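Local structure of protein interacting with Hsp90 1 (Saccharomyces cerevisiae, 4CHH) at residues A[80-83]-A[84-87]; A[116-119]-A[120-123]; A[132-135]-A[136-140]. The protein takes part in pre-rRNA processing, is required for the Nop58-snoRNA interaction, interacts with Hsp90 and belongs to the R2TP complex, this chain being the protein's N-terminal domain. All coordinates share one frame; numbering follows the deposited sequence.

Contact 1: A[80-83]-A[84-87]; sequences IVFP and LIIQ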
loop_
_atom_site.group_PDB
_atom_site.type_symbol
_atom_site.label_atom_id
_atom_site.label_comp_id
_atom_site.label_asym_id
_atom_site.label_seq_id
_atom_site.Cartn_x
_atom_site.Cartn_y
_atom_site.Cartn_z
ATOM N N ILE A 80 14.850 10.949 -14.948
ATOM C CA ILE A 80 14.132 12.151 -14.506
ATOM C C ILE A 80 13.632 11.969 -13.075
ATOM O O ILE A 80 13.771 12.855 -12.241
ATOM C CB ILE A 80 12.909 12.424 -15.444
ATOM C CG1 ILE A 80 13.309 12.619 -16.942
ATOM C CG2 ILE A 80 12.040 13.584 -14.916
ATOM C CD1 ILE A 80 14.144 13.878 -17.279
ATOM N N VAL A 81 13.001 10.806 -12.821
ATOM C CA VAL A 81 12.251 10.549 -11.608
ATOM C C VAL A 81 13.089 10.215 -10.375
ATOM O O VAL A 81 12.751 10.737 -9.305
ATOM C CB VAL A 81 11.156 9.483 -11.872
ATOM C CG1 VAL A 81 10.611 8.889 -10.576
ATOM C CG2 VAL A 81 10.037 10.075 -12.730
ATOM N N PHE A 82 14.133 9.374 -10.476
ATOM C CA PHE A 82 14.897 9.028 -9.260
ATOM C C PHE A 82 15.501 10.290 -8.588
ATOM O O PHE A 82 15.353 10.428 -7.374
ATOM C CB PHE A 82 15.938 7.926 -9.511
ATOM C CG PHE A 82 15.261 6.589 -9.773
ATOM C CD1 PHE A 82 14.277 6.105 -8.913
ATOM C CD2 PHE A 82 15.622 5.807 -10.865
ATOM C CE1 PHE A 82 13.654 4.865 -9.149
ATOM C CE2 PHE A 82 15.003 4.564 -11.097
ATOM C CZ PHE A 82 14.027 4.101 -10.232
ATOM N N PRO A 83 16.057 11.273 -9.334
ATOM C CA PRO A 83 16.497 12.513 -8.679
ATOM C C PRO A 83 15.328 13.262 -8.013
ATOM O O PRO A 83 15.505 13.773 -6.918
ATOM C CB PRO A 83 17.092 13.311 -9.847
ATOM C CG PRO A 83 17.596 12.246 -10.786
ATOM C CD PRO A 83 16.416 11.301 -10.766
ATOM N N LEU A 84 14.127 13.267 -8.632
ATOM C CA LEU A 84 12.926 13.912 -8.051
ATOM C C LEU A 84 12.473 13.219 -6.766
ATOM O O LEU A 84 12.012 13.891 -5.844
ATOM C CB LEU A 84 11.756 13.945 -9.044
ATOM C CG LEU A 84 11.880 14.871 -10.237
ATOM C CD1 LEU A 84 10.710 14.660 -11.176
ATOM C CD2 LEU A 84 11.983 16.361 -9.794
ATOM N N ILE A 85 12.641 11.880 -6.699
ATOM C CA ILE A 85 12.301 11.117 -5.492
ATOM C C ILE A 85 13.229 11.551 -4.353
ATOM O O ILE A 85 12.740 11.842 -3.267
ATOM C CB ILE A 85 12.348 9.594 -5.747
ATOM C CG1 ILE A 85 11.168 9.175 -6.664
ATOM C CG2 ILE A 85 12.388 8.790 -4.375
ATOM C CD1 ILE A 85 11.192 7.642 -7.109
ATOM N N ILE A 86 14.546 11.665 -4.624
ATOM C CA ILE A 86 15.546 12.124 -3.636
ATOM C C ILE A 86 15.185 13.558 -3.185
ATOM O O ILE A 86 15.285 13.873 -2.000
ATOM C CB ILE A 86 16.989 12.024 -4.219
ATOM C CG1 ILE A 86 17.441 10.554 -4.309
ATOM C CG2 ILE A 86 18.043 12.902 -3.454
ATOM C CD1 ILE A 86 18.471 10.307 -5.435
ATOM N N GLN A 87 14.687 14.379 -4.112
ATOM C CA GLN A 87 14.300 15.773 -3.803
ATOM C C GLN A 87 12.926 15.891 -3.120
ATOM O O GLN A 87 12.493 17.023 -2.866
ATOM C CB GLN A 87 14.283 16.611 -5.082
ATOM C CG GLN A 87 15.661 16.796 -5.752
ATOM C CD GLN A 87 15.522 17.337 -7.167
ATOM O OE1 GLN A 87 14.517 17.956 -7.544
ATOM N NE2 GLN A 87 16.491 17.049 -8.008
#
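Val81 holds CG1 anti to its backbone N (chi1 164°), while Ile85 keeps CG1 beside its own N (chi1 -70°) and then runs on extended to CD1; together these torsions lay the two side chains obliquely across each other one turn apart. Ile85 CD1 comes to 3.7 Å from Val81 CG1. Ile85 CD1 also lies 3.9 Å from Phe82 CD1, approaching the ring at a slant, so the tip of Ile85 is shared by a valine and a phenylalanine. On another side of the helix Ile80 and Leu84 point the same way, a looser pair with Ile80 CG2 4.1 Å from Leu84 CD1. The backbone beneath is alpha-helical: Ile85 N donates to Val81 O at 2.8 Å, and Ile86 N and Gln87 N bond to Phe82 O and Pro83 O. Pro83 has no N-H to give to the preceding turn, and the helix kinks there. The Gln87 N to Pro83 O bond, 3.0 Å long, ties the residue just past the helix to its last turn. Helix 78-86 sits at the surface of the PIH1 N-terminal domain; Phe82 and Ile85 turn to Ile134 and Trp138 of helix 129-147, whereas Val81 and Leu84 touch Trp90 in a loop.

Contact 2: A[116-119]-A[120-123]; sequences CINS and DCSR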
loop_
_atom_site.group_PDB
_atom_site.type_symbol
_atom_site.label_atom_id
_atom_site.label_comp_id
_atom_site.label_asym_id
_atom_site.label_seq_id
_atom_site.Cartn_x
_atom_site.Cartn_y
_atom_site.Cartn_z
ATOM N N CYS A 116 -3.527 0.888 -2.219
ATOM C CA CYS A 116 -4.002 1.033 -3.582
ATOM C C CYS A 116 -3.319 2.178 -4.305
ATOM O O CYS A 116 -3.306 3.315 -3.835
ATOM C CB CYS A 116 -5.525 1.204 -3.584
ATOM S SG CYS A 116 -6.303 0.913 -5.185
ATOM N N ILE A 117 -2.767 1.871 -5.471
ATOM C CA ILE A 117 -2.069 2.857 -6.294
ATOM C C ILE A 117 -2.779 2.959 -7.635
ATOM O O ILE A 117 -3.650 2.134 -7.937
ATOM C CB ILE A 117 -0.553 2.504 -6.456
ATOM C CG1 ILE A 117 -0.359 1.143 -7.228
ATOM C CG2 ILE A 117 0.162 2.544 -5.095
ATOM C CD1 ILE A 117 1.083 0.734 -7.573
ATOM N N ASN A 118 -2.405 3.954 -8.445
ATOM C CA ASN A 118 -2.973 4.084 -9.772
ATOM C C ASN A 118 -2.532 2.890 -10.605
ATOM O O ASN A 118 -1.394 2.453 -10.491
ATOM C CB ASN A 118 -2.542 5.390 -10.422
ATOM C CG ASN A 118 -3.127 5.597 -11.784
ATOM O OD1 ASN A 118 -2.517 5.230 -12.795
ATOM N ND2 ASN A 118 -4.354 6.126 -11.833
ATOM N N SER A 119 -3.424 2.393 -11.455
ATOM C CA SER A 119 -3.188 1.265 -12.342
ATOM C C SER A 119 -1.952 1.441 -13.259
ATOM O O SER A 119 -1.241 0.458 -13.504
ATOM C CB SER A 119 -4.431 1.047 -13.183
ATOM O OG SER A 119 -5.461 0.636 -12.304
ATOM N N ASP A 120 -1.691 2.673 -13.754
ATOM C CA ASP A 120 -0.512 2.934 -14.598
ATOM C C ASP A 120 0.764 2.733 -13.792
ATOM O O ASP A 120 1.692 2.099 -14.288
ATOM C CB ASP A 120 -0.541 4.348 -15.220
ATOM C CG ASP A 120 -1.703 4.600 -16.180
ATOM O OD1 ASP A 120 -2.387 3.615 -16.577
ATOM O OD2 ASP A 120 -1.934 5.770 -16.528
ATOM N N CYS A 121 0.772 3.193 -12.527
ATOM C CA CYS A 121 1.904 3.053 -11.598
ATOM C C CYS A 121 2.174 1.584 -11.286
ATOM O O CYS A 121 3.335 1.215 -11.150
ATOM C CB CYS A 121 1.667 3.859 -10.325
ATOM S SG CYS A 121 1.367 5.620 -10.622
ATOM N N SER A 122 1.116 0.731 -11.237
ATOM C CA SER A 122 1.274 -0.710 -11.016
ATOM C C SER A 122 2.032 -1.354 -12.182
ATOM O O SER A 122 2.707 -2.360 -11.983
ATOM C CB SER A 122 -0.079 -1.386 -10.801
ATOM O OG SER A 122 -0.742 -1.734 -12.008
ATOM N N ARG A 123 1.917 -0.774 -13.400
ATOM C CA ARG A 123 2.620 -1.276 -14.584
ATOM C C ARG A 123 4.077 -0.804 -14.581
ATOM O O ARG A 123 4.952 -1.554 -14.990
ATOM C CB ARG A 123 1.889 -0.866 -15.885
ATOM C CG ARG A 123 0.559 -1.622 -16.144
ATOM C CD ARG A 123 0.117 -2.481 -14.968
ATOM N NE ARG A 123 0.430 -3.879 -15.152
ATOM C CZ ARG A 123 0.307 -4.819 -14.224
ATOM N NH1 ARG A 123 -0.097 -4.505 -12.997
ATOM N NH2 ARG A 123 0.613 -6.068 -14.502
#
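Among the hydrogen bonds, Asn118 OD1 accepts from Asp120 N at 2.9 Å, making Asn118 the N-cap, with the donor standing 41° out of the amide's carbonyl plane. Having CG anti to its N (chi1 -179°) swings that amide toward the first turn, and ND2 is held by Val69 O. The backbone of Asn118 grips the turn too, since its O takes Ser122 N at 3.1 Å, in the carbonyl plane. Ser119 O is bonded by Ser122 OG at 2.7 Å, whereas its bonds from Ser122 N and Arg123 N are weak. Arg123 bends back at chi2 and chi3 until NH1 meets Ser122 OG at 3.0 Å, in the guanidinium plane, which leaves that hydroxyl both giving and accepting. Among charges, Asp120 OD2 forms a salt bridge with Lys71 NZ, its carboxylate turned 79° from the Asn118 amide. In the apolar contacts Ile117 CD1 comes over the start of the helix, 3.7 Å from Ser122 CA, with Cys121 CB at 4.2 Å, and Cys121 SG rests 3.9 Å from Asn118 CB. The contact joins strand 109-118 to helix 119-127, while Ile117 and Ser119 bond through their backbones to the parallel strand 58-66 and Ser119 OG reaches His65.

Contact 3: A[132-135]-A[136-140]; sequences REIL and VEWCL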
loop_
_atom_site.group_PDB
_atom_site.type_symbol
_atom_site.label_atom_id
_atom_site.label_comp_id
_atom_site.label_asym_id
_atom_site.label_seq_id
_atom_site.Cartn_x
_atom_site.Cartn_y
_atom_site.Cartn_z
ATOM N N ARG A 132 9.999 -0.457 -7.982
ATOM C CA ARG A 132 9.215 -1.419 -7.186
ATOM C C ARG A 132 9.697 -1.433 -5.698
ATOM O O ARG A 132 8.873 -1.403 -4.780
ATOM C CB ARG A 132 9.349 -2.829 -7.804
ATOM C CG ARG A 132 8.350 -3.842 -7.239
ATOM C CD ARG A 132 8.395 -5.118 -8.064
ATOM N NE ARG A 132 7.438 -6.133 -7.615
ATOM C CZ ARG A 132 6.253 -6.376 -8.177
ATOM N NH1 ARG A 132 5.816 -5.625 -9.183
ATOM N NH2 ARG A 132 5.485 -7.356 -7.721
ATOM N N GLU A 133 11.030 -1.483 -5.472
ATOM C CA GLU A 133 11.575 -1.466 -4.105
ATOM C C GLU A 133 11.160 -0.207 -3.341
ATOM O O GLU A 133 10.835 -0.288 -2.164
ATOM C CB GLU A 133 13.117 -1.505 -4.135
ATOM C CG GLU A 133 13.699 -2.894 -4.324
ATOM C CD GLU A 133 15.064 -2.908 -4.996
ATOM O OE1 GLU A 133 15.756 -1.861 -4.983
ATOM O OE2 GLU A 133 15.435 -3.970 -5.548
ATOM N N ILE A 134 11.262 0.962 -3.995
ATOM C CA ILE A 134 10.867 2.242 -3.391
ATOM C C ILE A 134 9.335 2.230 -3.120
ATOM O O ILE A 134 8.891 2.707 -2.067
ATOM C CB ILE A 134 11.302 3.380 -4.343
ATOM C CG1 ILE A 134 12.852 3.560 -4.324
ATOM C CG2 ILE A 134 10.595 4.690 -4.047
ATOM C CD1 ILE A 134 13.403 4.478 -5.473
ATOM N N LEU A 135 8.544 1.666 -4.050
ATOM C CA LEU A 135 7.092 1.628 -3.863
ATOM C C LEU A 135 6.755 0.750 -2.624
ATOM O O LEU A 135 5.887 1.115 -1.826
ATOM C CB LEU A 135 6.393 1.128 -5.165
ATOM C CG LEU A 135 4.823 0.998 -5.224
ATOM C CD1 LEU A 135 4.348 -0.322 -4.635
ATOM C CD2 LEU A 135 4.088 2.215 -4.603
ATOM N N VAL A 136 7.448 -0.392 -2.467
ATOM C CA VAL A 136 7.235 -1.293 -1.316
ATOM C C VAL A 136 7.511 -0.534 0.005
ATOM O O VAL A 136 6.735 -0.671 0.946
ATOM C CB VAL A 136 8.104 -2.571 -1.467
ATOM C CG1 VAL A 136 8.310 -3.289 -0.121
ATOM C CG2 VAL A 136 7.471 -3.510 -2.494
ATOM N N GLU A 137 8.629 0.248 0.062
ATOM C CA GLU A 137 8.992 1.071 1.204
ATOM C C GLU A 137 7.887 2.110 1.503
ATOM O O GLU A 137 7.520 2.275 2.670
ATOM C CB GLU A 137 10.360 1.770 0.938
ATOM C CG GLU A 137 10.797 2.716 2.064
ATOM C CD GLU A 137 10.921 2.113 3.454
ATOM O OE1 GLU A 137 11.240 0.907 3.570
ATOM O OE2 GLU A 137 10.649 2.838 4.434
ATOM N N TRP A 138 7.345 2.787 0.451
ATOM C CA TRP A 138 6.248 3.767 0.578
ATOM C C TRP A 138 4.979 3.141 1.152
ATOM O O TRP A 138 4.291 3.788 1.949
ATOM C CB TRP A 138 5.920 4.403 -0.760
ATOM C CG TRP A 138 6.913 5.440 -1.204
ATOM C CD1 TRP A 138 7.738 6.190 -0.410
ATOM C CD2 TRP A 138 7.177 5.841 -2.551
ATOM N NE1 TRP A 138 8.523 7.013 -1.185
ATOM C CE2 TRP A 138 8.159 6.864 -2.501
ATOM C CE3 TRP A 138 6.624 5.497 -3.797
ATOM C CZ2 TRP A 138 8.609 7.527 -3.647
ATOM C CZ3 TRP A 138 7.123 6.108 -4.941
ATOM C CH2 TRP A 138 8.106 7.103 -4.861
ATOM N N CYS A 139 4.673 1.885 0.743
ATOM C CA CYS A 139 3.527 1.123 1.256
ATOM C C CYS A 139 3.721 0.819 2.734
ATOM O O CYS A 139 2.792 1.013 3.507
ATOM C CB CYS A 139 3.302 -0.154 0.446
ATOM S SG CYS A 139 2.688 0.150 -1.219
ATOM N N LEU A 140 4.936 0.399 3.142
ATOM C CA LEU A 140 5.237 0.146 4.545
ATOM C C LEU A 140 5.096 1.429 5.360
ATOM O O LEU A 140 4.471 1.410 6.410
ATOM C CB LEU A 140 6.654 -0.429 4.718
ATOM C CG LEU A 140 6.872 -1.846 4.173
ATOM C CD1 LEU A 140 8.339 -2.083 3.862
ATOM C CD2 LEU A 140 6.325 -2.895 5.116
#
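Trp138 lies over Ile134 one turn back. From its CB, 3.5 Å from Leu135 O, the side chain turns its CG to sit beside the backbone N (chi1 -76°), which brings the indole back along the helix; CG and CD2 then pass near Ile134 O, which lies over one face of the ring. Farther out, CE3 approaches Leu135, 3.9 Å from its CA, with Leu135 CD2 a little more distant. Across the six-membered ring, CE2, CZ2 and CH2 all lie beneath one methyl, Ile134 CG2, which stands 3.5 Å from the ring centroid and 13° off its normal, a CH-pi contact over the face. The indole also touches Ile85 of helix 78-86. Trp138 N bonds Ile134 O at 3.0 Å, so backbone and ring engage the same residue. An alanine in place of Trp138 would leave Ile134 CG2 without its aromatic face and would probably open a gap beside Ile134 and Ile85. The other branch of Leu135 goes to Cys139, Leu135 CD1 lying 3.8 Å from Cys139 SG, and Val136 N is bonded to Arg132 O at 2.9 Å. Glu137 is anchored by a salt bridge to Arg153. Helix 129-147 has the sheet on one side, with Leu135 on strand 58-66 and Val136 and Cys139 on strand 29-47, and meets helix 78-86 through Ile134 and Trp138.

In the fold
Going from the N terminus, the chain passes through strands 29-47 and 58-66 before contact 1, which spans turns of helix 78-86. Strands 95-103 and 109-118 follow, and contact 2 turns the latter into helix 119-127; contact 3 then lies along helix 129-147. Each is local, between adjoining segments, so none closes a long loop, and they come in series without nesting or crossing. Contact 3 is the hub: Phe82 CE1 of contact 1 packs 3.7 Å from Ile134 CD1, and Ile117 CG2 of contact 2 lies 4.0 Å from Leu135 CD2. Contacts 1 and 2 do not touch, their nearest atoms being about 10 Å apart; helix 129-147 joins the outlying helix 78-86 to the sheet.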